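Local coordinates for protein beta subunit of photoactivated adenylyl cyclase (Beggiatoa sp. PS, PDB 5M2A) that probably converts ATP to cyclic AMP under blue light, coupling a flavin-binding BLUF photosensor to a class III adenylyl cyclase catalytic domain, at residues T188-A193 with L223-E228; N181-I186 with S227-L232; F309-A314 with A323-T328; I249-G254 with A297-C302. One frame throughout, in Å; residues are numbered along the deposited sequence.

Contact 1 of 4, residues T188-A193 with L223-E228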
loop_
_atom_site.group_PDB
_atom_site.type_symbol
_atom_site.label_atom_id
_atom_site.label_comp_id
_atom_site.label_asym_id
_atom_site.label_seq_id
_atom_site.Cartn_x
_atom_site.Cartn_y
_atom_site.Cartn_z
ATOM N N THR A 188 -2.253 -12.045 -8.373
ATOM C CA THR A 188 -1.739 -10.790 -8.915
ATOM C C THR A 188 -1.303 -10.939 -10.370
ATOM O O THR A 188 -1.572 -10.065 -11.213
ATOM C CB THR A 188 -0.571 -10.310 -8.055
ATOM O OG1 THR A 188 -1.036 -10.092 -6.731
ATOM C CG2 THR A 188 -0.004 -8.998 -8.602
ATOM N N ARG A 189 -0.595 -12.025 -10.686
ATOM C CA ARG A 189 -0.141 -12.224 -12.057
ATOM C C ARG A 189 -1.316 -12.258 -13.024
ATOM O O ARG A 189 -1.297 -11.601 -14.072
ATOM C CB ARG A 189 0.690 -13.509 -12.166
ATOM C CG ARG A 189 1.048 -13.875 -13.598
ATOM C CD ARG A 189 1.998 -15.065 -13.679
ATOM N NE ARG A 189 1.685 -16.099 -12.698
ATOM C CZ ARG A 189 0.793 -17.069 -12.886
ATOM N NH1 ARG A 189 0.095 -17.141 -14.024
ATOM N NH2 ARG A 189 0.590 -17.968 -11.926
ATOM N N ILE A 190 -2.358 -13.003 -12.672
ATOM C CA ILE A 190 -3.458 -13.223 -13.599
ATOM C C ILE A 190 -4.320 -11.975 -13.711
ATOM O O ILE A 190 -4.685 -11.572 -14.816
ATOM C CB ILE A 190 -4.273 -14.454 -13.172
ATOM C CG1 ILE A 190 -3.390 -15.707 -13.325
ATOM C CG2 ILE A 190 -5.549 -14.588 -14.006
ATOM C CD1 ILE A 190 -4.018 -16.989 -12.781
ATOM N N ILE A 191 -4.659 -11.356 -12.573
ATOM C CA ILE A 191 -5.399 -10.089 -12.590
ATOM C C ILE A 191 -4.689 -9.092 -13.499
ATOM O O ILE A 191 -5.309 -8.430 -14.341
ATOM C CB ILE A 191 -5.536 -9.533 -11.161
ATOM C CG1 ILE A 191 -6.476 -10.415 -10.332
ATOM C CG2 ILE A 191 -6.010 -8.048 -11.191
ATOM C CD1 ILE A 191 -6.437 -10.136 -8.830
ATOM N N SER A 192 -3.368 -8.960 -13.327
ATOM C CA SER A 192 -2.609 -7.963 -14.078
ATOM C C SER A 192 -2.491 -8.336 -15.552
ATOM O O SER A 192 -2.450 -7.455 -16.422
ATOM C CB SER A 192 -1.219 -7.795 -13.454
ATOM O OG SER A 192 -1.336 -7.430 -12.084
ATOM N N ALA A 193 -2.435 -9.635 -15.854
ATOM C CA ALA A 193 -2.400 -10.068 -17.249
ATOM C C ALA A 193 -3.678 -9.690 -17.984
ATOM O O ALA A 193 -3.639 -9.401 -19.187
ATOM C CB ALA A 193 -2.186 -11.578 -17.330
ATOM N N LEU A 223 -11.879 -17.481 -13.371
ATOM C CA LEU A 223 -11.783 -18.891 -13.750
ATOM C C LEU A 223 -10.332 -19.333 -13.880
ATOM O O LEU A 223 -9.982 -20.461 -13.517
ATOM C CB LEU A 223 -12.528 -19.130 -15.063
ATOM C CG LEU A 223 -14.006 -18.765 -14.997
ATOM C CD1 LEU A 223 -14.617 -18.798 -16.402
ATOM C CD2 LEU A 223 -14.736 -19.717 -14.058
ATOM N N ASP A 224 -9.477 -18.460 -14.404
ATOM C CA ASP A 224 -8.065 -18.810 -14.530
ATOM C C ASP A 224 -7.422 -19.006 -13.167
ATOM O O ASP A 224 -6.594 -19.913 -12.989
ATOM C CB ASP A 224 -7.316 -17.735 -15.327
ATOM C CG ASP A 224 -7.545 -17.855 -16.828
ATOM O OD1 ASP A 224 -8.368 -18.702 -17.241
ATOM O OD2 ASP A 224 -6.901 -17.099 -17.594
ATOM N N ILE A 225 -7.778 -18.165 -12.190
ATOM C CA ILE A 225 -7.300 -18.355 -10.821
ATOM C C ILE A 225 -7.712 -19.724 -10.304
ATOM O O ILE A 225 -6.888 -20.506 -9.803
ATOM C CB ILE A 225 -7.853 -17.256 -9.897
ATOM C CG1 ILE A 225 -7.310 -15.891 -10.292
ATOM C CG2 ILE A 225 -7.515 -17.570 -8.442
ATOM C CD1 ILE A 225 -5.860 -15.814 -10.203
ATOM N N ILE A 226 -9.009 -20.010 -10.397
ATOM C CA ILE A 226 -9.520 -21.301 -9.945
ATOM C C ILE A 226 -8.793 -22.435 -10.648
ATOM O O ILE A 226 -8.390 -23.427 -10.020
ATOM C CB ILE A 226 -11.035 -21.358 -10.193
ATOM C CG1 ILE A 226 -11.761 -20.338 -9.308
ATOM C CG2 ILE A 226 -11.581 -22.793 -10.042
ATOM C CD1 ILE A 226 -13.180 -20.042 -9.793
ATOM N N SER A 227 -8.604 -22.298 -11.959
ATOM C CA SER A 227 -7.966 -23.350 -12.741
ATOM C C SER A 227 -6.524 -23.559 -12.306
ATOM O O SER A 227 -6.063 -24.697 -12.177
ATOM C CB SER A 227 -8.037 -23.010 -14.230
ATOM O OG SER A 227 -7.296 -23.950 -14.996
ATOM N N GLU A 228 -5.792 -22.464 -12.068
ATOM C CA GLU A 228 -4.399 -22.607 -11.677
ATOM C C GLU A 228 -4.277 -23.237 -10.298
ATOM O O GLU A 228 -3.356 -24.027 -10.052
ATOM C CB GLU A 228 -3.694 -21.254 -11.713
ATOM C CG GLU A 228 -3.440 -20.757 -13.134
ATOM C CD GLU A 228 -2.154 -19.940 -13.248
ATOM O OE1 GLU A 228 -1.385 -19.895 -12.263
ATOM O OE2 GLU A 228 -1.907 -19.342 -14.319
#
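The guanidinium of Arg189 and the carboxylate of Glu228 meet edge to edge, their planes only 19° apart, as the flat pair that bridges two near-antiparallel helices of the cyclase catalytic domain. The grip is end-on and nearly straight: NH2 of Arg189 gives its N-H to the syn lone pair of Glu228 OE1 at 2.8 Å, while NH1 reaches Glu228 OE2 at 3.0 Å. Both oxygens lie in the guanidinium plane, which fixes the rotation of the arginine head group. Arg189 gets there with CG anti to its backbone nitrogen and a bend at chi3 (39°) that swings the head toward helix 215-235.

Next to this salt bridge, Ile190 directs its CB toward the other helix. Its CD1 comes up against the glutamate, 3.5 Å from OE2, so the methyl flanks the carboxylate that the arginine holds from its end. With an alanine here in place of Glu228, Arg189 would probably lose its charge partner, its guanidinium would be left to turn, and Ile190 would lose part of its cover. The tip of Ile225 also packs on Ile190, but it has two conformers and its closest approach is doubtful.

Asp224 turns its carboxylate to Tyr194, whose hydroxyl is hydrogen-bonded to OD2. That leaves the carbon part of Asp224 to the isoleucine: its CB lies 3.8 Å from Ile190 CG2.

Contact 2 of 4, residues N181-I186 with S227-L232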
loop_
_atom_site.group_PDB
_atom_site.type_symbol
_atom_site.label_atom_id
_atom_site.label_comp_id
_atom_site.label_asym_id
_atom_site.label_seq_id
_atom_site.Cartn_x
_atom_site.Cartn_y
_atom_site.Cartn_z
ATOM N N ASN A 181 1.693 -16.352 0.148
ATOM C CA ASN A 181 2.479 -15.706 -0.909
ATOM C C ASN A 181 2.220 -16.343 -2.270
ATOM O O ASN A 181 2.181 -15.646 -3.294
ATOM C CB ASN A 181 3.976 -15.767 -0.589
ATOM C CG ASN A 181 4.394 -14.752 0.457
ATOM O OD1 ASN A 181 3.728 -13.739 0.648
ATOM N ND2 ASN A 181 5.512 -15.018 1.128
ATOM N N ARG A 182 2.084 -17.670 -2.314
ATOM C CA ARG A 182 1.852 -18.339 -3.589
ATOM C C ARG A 182 0.492 -17.954 -4.148
ATOM O O ARG A 182 0.351 -17.661 -5.342
ATOM C CB ARG A 182 1.949 -19.856 -3.417
ATOM C CG ARG A 182 1.852 -20.625 -4.733
ATOM C CD ARG A 182 2.979 -20.246 -5.695
ATOM N NE ARG A 182 2.986 -21.098 -6.889
ATOM C CZ ARG A 182 3.574 -22.288 -6.941
ATOM N NH1 ARG A 182 4.189 -22.768 -5.866
ATOM N NH2 ARG A 182 3.543 -23.007 -8.063
ATOM N N TYR A 183 -0.515 -17.947 -3.278
ATOM C CA TYR A 183 -1.859 -17.515 -3.647
ATOM C C TYR A 183 -1.856 -16.079 -4.156
ATOM O O TYR A 183 -2.401 -15.780 -5.226
ATOM C CB TYR A 183 -2.772 -17.664 -2.430
ATOM C CG TYR A 183 -4.163 -17.187 -2.683
ATOM C CD1 TYR A 183 -5.002 -17.893 -3.536
ATOM C CD2 TYR A 183 -4.639 -16.043 -2.072
ATOM C CE1 TYR A 183 -6.284 -17.458 -3.781
ATOM C CE2 TYR A 183 -5.936 -15.598 -2.302
ATOM C CZ TYR A 183 -6.742 -16.310 -3.162
ATOM O OH TYR A 183 -8.014 -15.880 -3.396
ATOM N N PHE A 184 -1.232 -15.168 -3.403
ATOM C CA PHE A 184 -1.125 -13.784 -3.874
ATOM C C PHE A 184 -0.386 -13.682 -5.204
ATOM O O PHE A 184 -0.785 -12.903 -6.081
ATOM C CB PHE A 184 -0.421 -12.930 -2.820
ATOM C CG PHE A 184 -1.255 -12.633 -1.613
ATOM C CD1 PHE A 184 -2.624 -12.908 -1.587
ATOM C CD2 PHE A 184 -0.671 -12.052 -0.492
ATOM C CE1 PHE A 184 -3.391 -12.611 -0.449
ATOM C CE2 PHE A 184 -1.415 -11.758 0.634
ATOM C CZ PHE A 184 -2.787 -12.040 0.662
ATOM N N SER A 185 0.731 -14.410 -5.353
ATOM C CA SER A 185 1.489 -14.353 -6.598
ATOM C C SER A 185 0.627 -14.760 -7.785
ATOM O O SER A 185 0.658 -14.112 -8.839
ATOM C CB SER A 185 2.724 -15.255 -6.501
ATOM O OG SER A 185 3.520 -15.166 -7.674
ATOM N N ILE A 186 -0.146 -15.829 -7.628
ATOM C CA ILE A 186 -0.991 -16.316 -8.714
ATOM C C ILE A 186 -2.076 -15.302 -9.034
ATOM O O ILE A 186 -2.300 -14.955 -10.194
ATOM C CB ILE A 186 -1.603 -17.675 -8.333
ATOM C CG1 ILE A 186 -0.528 -18.758 -8.346
ATOM C CG2 ILE A 186 -2.766 -18.045 -9.282
ATOM C CD1 ILE A 186 -0.964 -20.051 -7.645
ATOM N N SER A 227 -8.604 -22.298 -11.959
ATOM C CA SER A 227 -7.966 -23.350 -12.741
ATOM C C SER A 227 -6.524 -23.559 -12.306
ATOM O O SER A 227 -6.063 -24.697 -12.177
ATOM C CB SER A 227 -8.037 -23.010 -14.230
ATOM O OG SER A 227 -7.296 -23.950 -14.996
ATOM N N GLU A 228 -5.792 -22.464 -12.068
ATOM C CA GLU A 228 -4.399 -22.607 -11.677
ATOM C C GLU A 228 -4.277 -23.237 -10.298
ATOM O O GLU A 228 -3.356 -24.027 -10.052
ATOM C CB GLU A 228 -3.694 -21.254 -11.713
ATOM C CG GLU A 228 -3.440 -20.757 -13.134
ATOM C CD GLU A 228 -2.154 -19.940 -13.248
ATOM O OE1 GLU A 228 -1.385 -19.895 -12.263
ATOM O OE2 GLU A 228 -1.907 -19.342 -14.319
ATOM N N LEU A 229 -5.186 -22.898 -9.384
ATOM C CA LEU A 229 -5.154 -23.546 -8.075
ATOM C C LEU A 229 -5.440 -25.036 -8.186
ATOM O O LEU A 229 -4.819 -25.850 -7.490
ATOM C CB LEU A 229 -6.156 -22.891 -7.130
ATOM C CG LEU A 229 -5.932 -21.422 -6.788
ATOM C CD1 LEU A 229 -6.833 -21.033 -5.622
ATOM C CD2 LEU A 229 -4.481 -21.091 -6.487
ATOM N N LYS A 230 -6.411 -25.411 -9.021
ATOM C CA LYS A 230 -6.697 -26.830 -9.217
ATOM C C LYS A 230 -5.478 -27.554 -9.776
ATOM O O LYS A 230 -5.133 -28.651 -9.327
ATOM C CB LYS A 230 -7.902 -27.004 -10.145
ATOM C CG LYS A 230 -8.358 -28.452 -10.300
ATOM C CD LYS A 230 -9.544 -28.536 -11.248
ATOM C CE LYS A 230 -9.927 -29.975 -11.540
ATOM N NZ LYS A 230 -11.072 -30.023 -12.492
ATOM N N GLN A 231 -4.800 -26.945 -10.755
ATOM C CA GLN A 231 -3.552 -27.528 -11.254
ATOM C C GLN A 231 -2.528 -27.680 -10.135
ATOM O O GLN A 231 -1.876 -28.722 -10.012
ATOM C CB GLN A 231 -2.971 -26.673 -12.382
ATOM C CG GLN A 231 -3.752 -26.737 -13.676
ATOM C CD GLN A 231 -3.088 -25.947 -14.790
ATOM O OE1 GLN A 231 -1.876 -26.031 -14.992
ATOM N NE2 GLN A 231 -3.884 -25.165 -15.512
ATOM N N LEU A 232 -2.362 -26.636 -9.318
ATOM C CA LEU A 232 -1.344 -26.645 -8.273
ATOM C C LEU A 232 -1.615 -27.735 -7.243
ATOM O O LEU A 232 -0.689 -28.433 -6.804
ATOM C CB LEU A 232 -1.291 -25.257 -7.611
ATOM C CG LEU A 232 -0.255 -25.075 -6.503
ATOM C CD1 LEU A 232 1.156 -25.235 -7.054
ATOM C CD2 LEU A 232 -0.448 -23.714 -5.859
#
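Tyr183 has its hydroxyl gripped by two hydrogen bonds, to Thr247 OG1 and Ser159 OG, which tie helix 173-193 to strands of the catalytic sheet about 8 Å from the bound magnesium ion, while the edge of its ring meets Leu229 across a near-antiparallel helix pair of the cyclase domain. With CG anti to the backbone nitrogen (chi1 177°), the ring reaches past the helix flank, and Leu229 CD1 sits near the ring plane, 4.1 Å from Tyr183 CE1.

Between the helices, whose short axes pass 11.2 Å apart, Ile186 is the central wedge. Its CD1 drops between two leucine branches, 3.8 Å from Leu229 CD2 and 4.1 Å from Leu232 CD2. The Ile186 and Glu228 side chains run past one another head to tail, and Ile186 CG2 comes within 3.8 Å of Glu228 OE1, so aliphatic carbon lies against the carboxylate that Arg189 holds. Leu242 and Leu245 extend this apolar layer, and on the same helix Asn181 accepts a hydrogen bond from the backbone of Gly262 of the second subunit, at the dimer interface.

At the solvent-facing end of the contact, Arg182 bends at chi2 and lays its guanidinium flat against a methyl: Leu232 CD1 sits over one face, 3.4 Å from Arg182 NH2.

Contact 3 of 4, residues F309-A314 with A323-T328; sequences FINLGA and AIEVYT
A beta hairpin of the cyclase domain, strands 309-315 and 324-329, carries a beta bulge halfway along, where Leu312 and Gly313 both face Val326. Before the bulge, Ile310 and Thr328 form a regular antiparallel hydrogen-bonded pair, each N-H meeting the other's carbonyl at 3.0 Å between N and O. At the bulge the two bonds of Val326 are divided: its O accepts from Leu312 N at 2.8 Å, but its N donates to Gly313 O. Gly313 takes a positive phi (81°), a backbone angle that glycine adopts easily, and this lets the strand kink there.

Asn311 braces the bulge. Its OD1 accepts from Gly313 N at 2.8 Å, an Asx turn, with the donor above the carbonyl plane. The same amide gives an N-H from ND2 to Glu325 OE1, also 2.8 Å, and the two flat groups lie nearly coplanar. CG of Asn311 is anti to the backbone nitrogen, which brings the amide back across to the neighbouring strand, and the ring of Tyr327 stands almost perpendicular to it, at 87°. If an alanine stood here instead of Glu325, the Asn311 amide would probably lose the acceptor that fixes its rotation, and its hold on the bulge would weaken.

On the opposite face the hairpin turns apolar groups toward helix 274-285, which Val326 meets through Leu282 and Leu285. Thr328 spends its hydroxyl on Leu293 O in the next strand and offers its methyl to the hairpin: CG2 lies 3.6 Å from Leu312 CD1.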
loop_
_atom_site.group_PDB
_atom_site.type_symbol
_atom_site.label_atom_id
_atom_site.label_comp_id
_atom_site.label_asym_id
_atom_site.label_seq_id
_atom_site.Cartn_x
_atom_site.Cartn_y
_atom_site.Cartn_z
ATOM N N PHE A 309 -24.845 -18.151 -18.154
ATOM C CA PHE A 309 -25.120 -17.526 -16.871
ATOM C C PHE A 309 -26.174 -18.330 -16.122
ATOM O O PHE A 309 -27.141 -18.830 -16.709
ATOM C CB PHE A 309 -25.587 -16.083 -17.055
ATOM C CG PHE A 309 -24.505 -15.143 -17.531
ATOM C CD1 PHE A 309 -23.486 -14.752 -16.687
ATOM C CD2 PHE A 309 -24.542 -14.623 -18.825
ATOM C CE1 PHE A 309 -22.495 -13.870 -17.129
ATOM C CE2 PHE A 309 -23.565 -13.743 -19.270
ATOM C CZ PHE A 309 -22.537 -13.368 -18.418
ATOM N N ILE A 310 -25.972 -18.460 -14.818
ATOM C CA ILE A 310 -26.840 -19.237 -13.946
ATOM C C ILE A 310 -27.321 -18.319 -12.835
ATOM O O ILE A 310 -26.507 -17.688 -12.150
ATOM C CB ILE A 310 -26.107 -20.465 -13.375
ATOM C CG1 ILE A 310 -25.810 -21.465 -14.498
ATOM C CG2 ILE A 310 -26.937 -21.107 -12.270
ATOM C CD1 ILE A 310 -25.003 -22.667 -14.067
ATOM N N ASN A 311 -28.638 -18.223 -12.674
ATOM C CA ASN A 311 -29.203 -17.366 -11.642
ATOM C C ASN A 311 -29.267 -18.123 -10.320
ATOM O O ASN A 311 -29.956 -19.145 -10.212
ATOM C CB ASN A 311 -30.589 -16.872 -12.047
ATOM C CG ASN A 311 -31.156 -15.882 -11.057
ATOM O OD1 ASN A 311 -31.613 -16.257 -9.976
ATOM N ND2 ASN A 311 -31.118 -14.604 -11.413
ATOM N N LEU A 312 -28.564 -17.606 -9.313
ATOM C CA LEU A 312 -28.512 -18.207 -7.989
ATOM C C LEU A 312 -29.488 -17.556 -7.015
ATOM O O LEU A 312 -29.346 -17.726 -5.799
ATOM C CB LEU A 312 -27.083 -18.139 -7.447
ATOM C CG LEU A 312 -26.079 -18.875 -8.335
ATOM C CD1 LEU A 312 -24.667 -18.728 -7.802
ATOM C CD2 LEU A 312 -26.468 -20.348 -8.442
ATOM N N GLY A 313 -30.460 -16.799 -7.525
ATOM C CA GLY A 313 -31.517 -16.253 -6.697
ATOM C C GLY A 313 -31.098 -14.996 -5.959
ATOM O O GLY A 313 -29.956 -14.540 -6.019
ATOM N N ALA A 314 -32.063 -14.420 -5.247
ATOM C CA ALA A 314 -31.815 -13.213 -4.473
ATOM C C ALA A 314 -31.222 -13.557 -3.112
ATOM O O ALA A 314 -31.662 -14.498 -2.444
ATOM C CB ALA A 314 -33.107 -12.412 -4.298
ATOM N N ALA A 323 -32.353 -7.161 -1.079
ATOM C CA ALA A 323 -31.589 -8.283 -1.598
ATOM C C ALA A 323 -31.171 -8.025 -3.043
ATOM O O ALA A 323 -31.766 -7.215 -3.760
ATOM C CB ALA A 323 -32.400 -9.575 -1.504
ATOM N N ILE A 324 -30.124 -8.727 -3.468
ATOM C CA ILE A 324 -29.567 -8.579 -4.807
ATOM C C ILE A 324 -29.553 -9.937 -5.496
ATOM O O ILE A 324 -29.306 -10.974 -4.870
ATOM C CB ILE A 324 -28.147 -7.982 -4.773
ATOM C CG1 ILE A 324 -27.241 -8.850 -3.898
ATOM C CG2 ILE A 324 -28.172 -6.547 -4.270
ATOM C CD1 ILE A 324 -25.780 -8.714 -4.227
ATOM N N GLU A 325 -29.811 -9.921 -6.801
ATOM C CA GLU A 325 -29.712 -11.129 -7.607
ATOM C C GLU A 325 -28.257 -11.558 -7.711
ATOM O O GLU A 325 -27.379 -10.744 -8.009
ATOM C CB GLU A 325 -30.285 -10.890 -9.002
ATOM C CG GLU A 325 -31.794 -10.917 -9.052
ATOM C CD GLU A 325 -32.356 -12.239 -8.563
ATOM O OE1 GLU A 325 -32.103 -13.276 -9.211
ATOM O OE2 GLU A 325 -33.042 -12.245 -7.520
ATOM N N VAL A 326 -27.996 -12.838 -7.468
ATOM C CA VAL A 326 -26.649 -13.390 -7.567
ATOM C C VAL A 326 -26.581 -14.281 -8.795
ATOM O O VAL A 326 -27.498 -15.069 -9.052
ATOM C CB VAL A 326 -26.260 -14.175 -6.306
ATOM C CG1 VAL A 326 -24.858 -14.762 -6.474
ATOM C CG2 VAL A 326 -26.339 -13.268 -5.096
ATOM N N TYR A 327 -25.498 -14.151 -9.552
ATOM C CA TYR A 327 -25.267 -14.953 -10.737
ATOM C C TYR A 327 -23.915 -15.639 -10.645
ATOM O O TYR A 327 -23.051 -15.266 -9.854
ATOM C CB TYR A 327 -25.300 -14.104 -12.012
ATOM C CG TYR A 327 -26.656 -13.568 -12.358
ATOM C CD1 TYR A 327 -27.096 -12.347 -11.852
ATOM C CD2 TYR A 327 -27.505 -14.284 -13.185
ATOM C CE1 TYR A 327 -28.356 -11.860 -12.169
ATOM C CE2 TYR A 327 -28.756 -13.805 -13.505
ATOM C CZ TYR A 327 -29.173 -12.597 -12.998
ATOM O OH TYR A 327 -30.426 -12.134 -13.327
ATOM N N THR A 328 -23.744 -16.627 -11.510
ATOM C CA THR A 328 -22.467 -17.274 -11.726
ATOM C C THR A 328 -22.418 -17.717 -13.181
ATOM O O THR A 328 -23.320 -17.414 -13.969
ATOM C CB THR A 328 -22.273 -18.439 -10.750
ATOM O OG1 THR A 328 -20.942 -18.949 -10.883
ATOM C CG2 THR A 328 -23.266 -19.554 -11.038
#

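Contact 4 of 4, residues I249-G254 with A297-C302; sequences IGLSYG and AGVKKC
Strand 249-254 runs nearly at right angles to the short helix 297-301, at 79° with their axes 6.4 Å apart, and the backbones come nearest where Tyr253 faces Gly298, CA to CA 5.3 Å. The glycine makes that closeness possible: a CB on Gly298 would stand just 3.1 Å from Tyr253 CD2. In its absence Tyr253 CB settles against the helix backbone, 3.7 Å from Gly298 C.

From there the ring extends along the helix, CG anti to the backbone nitrogen (chi1 176°), and slides beneath Cys302. The sulfur sits squarely over one face, 3.7 Å from the ring centroid to SG and 8° off the normal, a sulfur-aromatic contact in which SG lies almost equally far from all the ring carbons.

Val299 makes the remaining apolar contacts. Its CG2 presses on the strand itself, 3.4 Å from Ser252 C, and also reaches Leu251 CB at 4.0 Å, the two side chains meeting at about a right angle. Leu251 continues into the core toward Ile219 and Ser222 of helix 215-235. Ser252 points away from the short helix, its OG hydrogen-bonded to Ala275 O at the start of helix 274-285.

Strand 293-296 runs parallel to this strand and leads directly into the helix, so the arrangement is that of a short helix following one strand of the mixed catalytic sheet of the cyclase domain and crossing the neighbouring parallel strand.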
loop_
_atom_site.group_PDB
_atom_site.type_symbol
_atom_site.label_atom_id
_atom_site.label_comp_id
_atom_site.label_asym_id
_atom_site.label_seq_id
_atom_site.Cartn_x
_atom_site.Cartn_y
_atom_site.Cartn_z
ATOM N N ILE A 249 -14.544 -16.498 -5.088
ATOM C CA ILE A 249 -14.378 -15.189 -5.706
ATOM C C ILE A 249 -15.730 -14.516 -5.813
ATOM O O ILE A 249 -16.712 -15.156 -6.199
ATOM C CB ILE A 249 -13.704 -15.287 -7.090
ATOM C CG1 ILE A 249 -12.346 -15.989 -6.935
ATOM C CG2 ILE A 249 -13.529 -13.901 -7.709
ATOM C CD1 ILE A 249 -11.628 -16.330 -8.229
ATOM N N GLY A 250 -15.778 -13.234 -5.467
ATOM C CA GLY A 250 -16.972 -12.420 -5.677
ATOM C C GLY A 250 -16.654 -11.240 -6.575
ATOM O O GLY A 250 -15.566 -10.665 -6.494
ATOM N N LEU A 251 -17.612 -10.883 -7.430
ATOM C CA LEU A 251 -17.473 -9.712 -8.286
ATOM C C LEU A 251 -18.712 -8.845 -8.175
ATOM O O LEU A 251 -19.839 -9.353 -8.140
ATOM C CB LEU A 251 -17.286 -10.103 -9.746
ATOM C CG LEU A 251 -16.244 -11.149 -10.126
ATOM C CD1 LEU A 251 -16.399 -11.470 -11.597
ATOM C CD2 LEU A 251 -14.842 -10.646 -9.836
ATOM N N SER A 252 -18.512 -7.531 -8.171
ATOM C CA SER A 252 -19.636 -6.611 -8.164
ATOM C C SER A 252 -19.353 -5.515 -9.179
ATOM O O SER A 252 -18.245 -5.403 -9.703
ATOM C CB SER A 252 -19.870 -5.999 -6.786
ATOM O OG SER A 252 -18.783 -5.158 -6.454
ATOM N N TYR A 253 -20.383 -4.739 -9.484
ATOM C CA TYR A 253 -20.259 -3.638 -10.429
ATOM C C TYR A 253 -21.015 -2.439 -9.888
ATOM O O TYR A 253 -22.163 -2.573 -9.452
ATOM C CB TYR A 253 -20.814 -4.021 -11.800
ATOM C CG TYR A 253 -20.801 -2.877 -12.785
ATOM C CD1 TYR A 253 -19.597 -2.337 -13.226
ATOM C CD2 TYR A 253 -21.979 -2.340 -13.273
ATOM C CE1 TYR A 253 -19.576 -1.296 -14.137
ATOM C CE2 TYR A 253 -21.964 -1.295 -14.188
ATOM C CZ TYR A 253 -20.759 -0.777 -14.607
ATOM O OH TYR A 253 -20.737 0.256 -15.519
ATOM N N GLY A 254 -20.395 -1.270 -9.928
ATOM C CA GLY A 254 -21.130 -0.103 -9.486
ATOM C C GLY A 254 -20.255 1.124 -9.498
ATOM O O GLY A 254 -19.090 1.087 -9.912
ATOM N N ALA A 297 -25.872 -8.907 -11.054
ATOM C CA ALA A 297 -26.458 -8.673 -12.368
ATOM C C ALA A 297 -25.680 -7.622 -13.153
ATOM O O ALA A 297 -25.549 -7.731 -14.372
ATOM C CB ALA A 297 -27.921 -8.256 -12.227
ATOM N N GLY A 298 -25.126 -6.619 -12.469
ATOM C CA GLY A 298 -24.376 -5.589 -13.172
ATOM C C GLY A 298 -23.111 -6.123 -13.816
ATOM O O GLY A 298 -22.710 -5.677 -14.893
ATOM N N VAL A 299 -22.451 -7.074 -13.156
ATOM C CA VAL A 299 -21.294 -7.722 -13.767
ATOM C C VAL A 299 -21.725 -8.470 -15.011
ATOM O O VAL A 299 -21.069 -8.408 -16.055
ATOM C CB VAL A 299 -20.608 -8.659 -12.757
ATOM C CG1 VAL A 299 -19.559 -9.518 -13.475
ATOM C CG2 VAL A 299 -19.969 -7.842 -11.638
ATOM N N LYS A 300 -22.857 -9.179 -14.915
ATOM C CA LYS A 300 -23.378 -9.927 -16.054
ATOM C C LYS A 300 -23.592 -9.015 -17.254
ATOM O O LYS A 300 -23.202 -9.353 -18.378
ATOM C CB LYS A 300 -24.685 -10.623 -15.657
ATOM C CG LYS A 300 -25.360 -11.431 -16.763
ATOM C CD LYS A 300 -26.614 -12.109 -16.228
ATOM C CE LYS A 300 -27.354 -12.881 -17.319
ATOM N NZ LYS A 300 -27.949 -11.991 -18.351
ATOM N N LYS A 301 -24.184 -7.838 -17.031
ATOM C CA LYS A 301 -24.447 -6.923 -18.135
ATOM C C LYS A 301 -23.173 -6.342 -18.744
ATOM O O LYS A 301 -23.226 -5.840 -19.872
ATOM C CB LYS A 301 -25.378 -5.796 -17.668
ATOM C CG LYS A 301 -26.720 -6.318 -17.181
ATOM C CD LYS A 301 -27.714 -5.207 -16.884
ATOM C CE LYS A 301 -28.008 -5.127 -15.398
ATOM N NZ LYS A 301 -29.255 -4.362 -15.123
ATOM N N CYS A 302 -22.041 -6.394 -18.041
ATOM C CA CYS A 302 -20.761 -5.943 -18.594
ATOM C C CYS A 302 -20.072 -6.984 -19.468
ATOM O O CYS A 302 -18.988 -6.707 -19.991
ATOM C CB CYS A 302 -19.779 -5.567 -17.486
ATOM S SG CYS A 302 -20.209 -4.095 -16.574
#

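In the fold
All four contacts lie in the cyclase catalytic domain. Following the chain, helix 173-193 comes first and leads through strands 197-202 and 205-211 to helix 215-235, where both helix contacts close on the same stretch: the shorter loop of contact 1 lies within that of contact 2, and they share Ser227 and Glu228. The chain then enters strand 247-258, whose Ile249 packs on Ile225 and so joins contact 1 to contact 4. Contact 4 closes a longer loop at helix 297-301. Contact 3 follows in series as a local hairpin, and its Tyr327 and Phe309 pack on Ala297 and Lys300 of that helix. Together they run from the paired helices across the sheet to its outer hairpin.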